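Local coordinates for MNT antitoxin (Aphanizomenon flos-aquae 2012/KM1/D3, PDB 7AE2), which adds two AMP units in succession from ATP onto a tyrosine of its cognate toxin HepT, which largely accounts for its neutralization of the toxin, at residues L28-S33 / W45-L50. Residues are numbered along the deposited sequence; the frame is centred on the assembly and turned at random.
Sequences LVLFGS and WDFAVL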
loop_
_atom_site.group_PDB
_atom_site.type_symbol
_atom_site.label_atom_id
_atom_site.label_comp_id
_atom_site.label_asym_id
_atom_site.label_seq_id
_atom_site.Cartn_x
_atom_site.Cartn_y
_atom_site.Cartn_z
ATOM N N LEU B 28 24.378 9.241 0.885
ATOM C CA LEU B 28 22.941 9.403 1.083
ATOM C C LEU B 28 22.517 10.702 0.420
ATOM O O LEU B 28 23.056 11.766 0.740
ATOM C CB LEU B 28 22.581 9.419 2.570
ATOM C CG LEU B 28 21.109 9.685 2.897
ATOM C CD1 LEU B 28 20.238 8.521 2.453
ATOM C CD2 LEU B 28 20.926 9.965 4.381
ATOM N N VAL B 29 21.556 10.618 -0.499
ATOM C CA VAL B 29 21.096 11.767 -1.271
ATOM C C VAL B 29 19.589 11.908 -1.099
ATOM O O VAL B 29 18.850 10.923 -1.206
ATOM C CB VAL B 29 21.460 11.632 -2.761
ATOM C CG1 VAL B 29 21.025 12.870 -3.527
ATOM C CG2 VAL B 29 22.953 11.392 -2.929
ATOM N N LEU B 30 19.139 13.131 -0.836
ATOM C CA LEU B 30 17.719 13.449 -0.771
ATOM C C LEU B 30 17.275 14.031 -2.105
ATOM O O LEU B 30 17.921 14.939 -2.638
ATOM C CB LEU B 30 17.425 14.438 0.359
ATOM C CG LEU B 30 15.974 14.918 0.467
ATOM C CD1 LEU B 30 15.074 13.843 1.068
ATOM C CD2 LEU B 30 15.885 16.211 1.266
ATOM N N PHE B 31 16.177 13.503 -2.640
ATOM C CA PHE B 31 15.606 13.988 -3.888
ATOM C C PHE B 31 14.090 13.989 -3.758
ATOM O O PHE B 31 13.530 13.597 -2.729
ATOM C CB PHE B 31 16.071 13.146 -5.083
ATOM C CG PHE B 31 15.618 11.711 -5.035
ATOM C CD1 PHE B 31 16.334 10.766 -4.318
ATOM C CD2 PHE B 31 14.483 11.307 -5.718
ATOM C CE1 PHE B 31 15.920 9.444 -4.277
ATOM C CE2 PHE B 31 14.065 9.989 -5.682
ATOM C CZ PHE B 31 14.784 9.057 -4.961
ATOM N N GLY B 32 13.423 14.438 -4.815
ATOM C CA GLY B 32 11.977 14.513 -4.810
ATOM C C GLY B 32 11.450 15.848 -4.327
ATOM O O GLY B 32 12.092 16.885 -4.512
ATOM N N SER B 33 10.280 15.823 -3.688
ATOM C CA SER B 33 9.625 17.060 -3.282
ATOM C C SER B 33 10.351 17.716 -2.112
ATOM O O SER B 33 10.486 18.945 -2.059
ATOM C CB SER B 33 8.165 16.779 -2.927
ATOM N N TRP B 45 9.407 11.261 1.833
ATOM C CA TRP B 45 10.851 11.434 1.897
ATOM C C TRP B 45 11.510 10.423 0.967
ATOM O O TRP B 45 11.399 9.211 1.181
ATOM C CB TRP B 45 11.357 11.266 3.330
ATOM C CG TRP B 45 10.809 12.284 4.282
ATOM C CD1 TRP B 45 9.624 12.222 4.954
ATOM C CD2 TRP B 45 11.426 13.517 4.667
ATOM N NE1 TRP B 45 9.463 13.341 5.735
ATOM C CE2 TRP B 45 10.557 14.151 5.577
ATOM C CE3 TRP B 45 12.629 14.146 4.333
ATOM C CZ2 TRP B 45 10.853 15.384 6.155
ATOM C CZ3 TRP B 45 12.920 15.369 4.907
ATOM C CH2 TRP B 45 12.036 15.975 5.808
ATOM N N ASP B 46 12.189 10.923 -0.062
ATOM C CA ASP B 46 12.841 10.089 -1.067
ATOM C C ASP B 46 14.350 10.173 -0.866
ATOM O O ASP B 46 14.947 11.244 -1.032
ATOM C CB ASP B 46 12.443 10.528 -2.475
ATOM C CG ASP B 46 10.958 10.348 -2.747
ATOM O OD1 ASP B 46 10.405 9.286 -2.388
ATOM O OD2 ASP B 46 10.341 11.273 -3.319
ATOM N N PHE B 47 14.965 9.048 -0.508
ATOM C CA PHE B 47 16.403 8.969 -0.292
ATOM C C PHE B 47 17.025 8.004 -1.290
ATOM O O PHE B 47 16.446 6.957 -1.601
ATOM C CB PHE B 47 16.738 8.513 1.135
ATOM C CG PHE B 47 16.247 9.446 2.206
ATOM C CD1 PHE B 47 16.927 10.620 2.485
ATOM C CD2 PHE B 47 15.118 9.139 2.947
ATOM C CE1 PHE B 47 16.480 11.477 3.475
ATOM C CE2 PHE B 47 14.666 9.992 3.936
ATOM C CZ PHE B 47 15.348 11.163 4.201
ATOM N N ALA B 48 18.205 8.359 -1.787
ATOM C CA ALA B 48 19.002 7.494 -2.644
ATOM C C ALA B 48 20.266 7.097 -1.898
ATOM O O ALA B 48 20.997 7.962 -1.404
ATOM C CB ALA B 48 19.354 8.189 -3.961
ATOM N N VAL B 49 20.519 5.795 -1.813
ATOM C CA VAL B 49 21.638 5.269 -1.046
ATOM C C VAL B 49 22.619 4.590 -1.988
ATOM O O VAL B 49 22.237 4.003 -3.005
ATOM C CB VAL B 49 21.170 4.289 0.051
ATOM C CG1 VAL B 49 20.412 5.031 1.138
ATOM C CG2 VAL B 49 20.304 3.196 -0.553
ATOM N N LEU B 50 23.899 4.676 -1.635
ATOM C CA LEU B 50 24.976 4.026 -2.375
ATOM C C LEU B 50 25.786 3.204 -1.383
ATOM O O LEU B 50 26.438 3.765 -0.497
ATOM C CB LEU B 50 25.855 5.052 -3.091
ATOM C CG LEU B 50 27.018 4.493 -3.913
ATOM C CD1 LEU B 50 26.506 3.539 -4.980
ATOM C CD2 LEU B 50 27.826 5.622 -4.539
HETATM O O HOH W 1 11.092 13.515 -1.110
HETATM O O HOH W 2 8.949 13.182 -5.309
#
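The ring of Phe31 lies across strand 45-50, with Asp46 CB over one face, 3.7 Å from the ring centroid and 16° off its normal, a CH-pi contact. A first torsion of 64° sets this ring between its own backbone N and carbonyl carbon and swings it over the neighbouring strand, where CE1 meets Ala48 CB at 3.7 Å and Ala48 N lies at the ring edge. The carboxylate plane of Asp46 is turned 24° from the ring. Its OD2 accepts a hydrogen bond from a water at 3.1 Å, while a second water joins Phe31 O to Asp46 N beside the direct bond from Phe31 N to Asp46 O.

On the other face of the sheet, Leu30 CD1 reaches Phe47 CE1 at 3.7 Å and also meets the edge of the Trp45 indole. Leu28 CD1 touches both Phe47 CB and Val49 CG1. Antiparallel pairing of Val29 with Ala48 joins the backbones through two bonds, the shorter from Ala48 N to Val29 O (2.7 Å).

Gly32 and Asp46 fall in what is, by its sequence, probably the GSX(10)DXD motif of the polymerase beta-like nucleotidyltransferase fold; Asp46, beside Asp44 and Asp86, probably binds both magnesium ions. The pair forms the middle of the sheet, flanked by strands 85-89 and 106-110; Val101 of helix 95-104 packs on Val29, Phe31 and Ala48, and Leu108 on Leu28, Leu30 and Phe47.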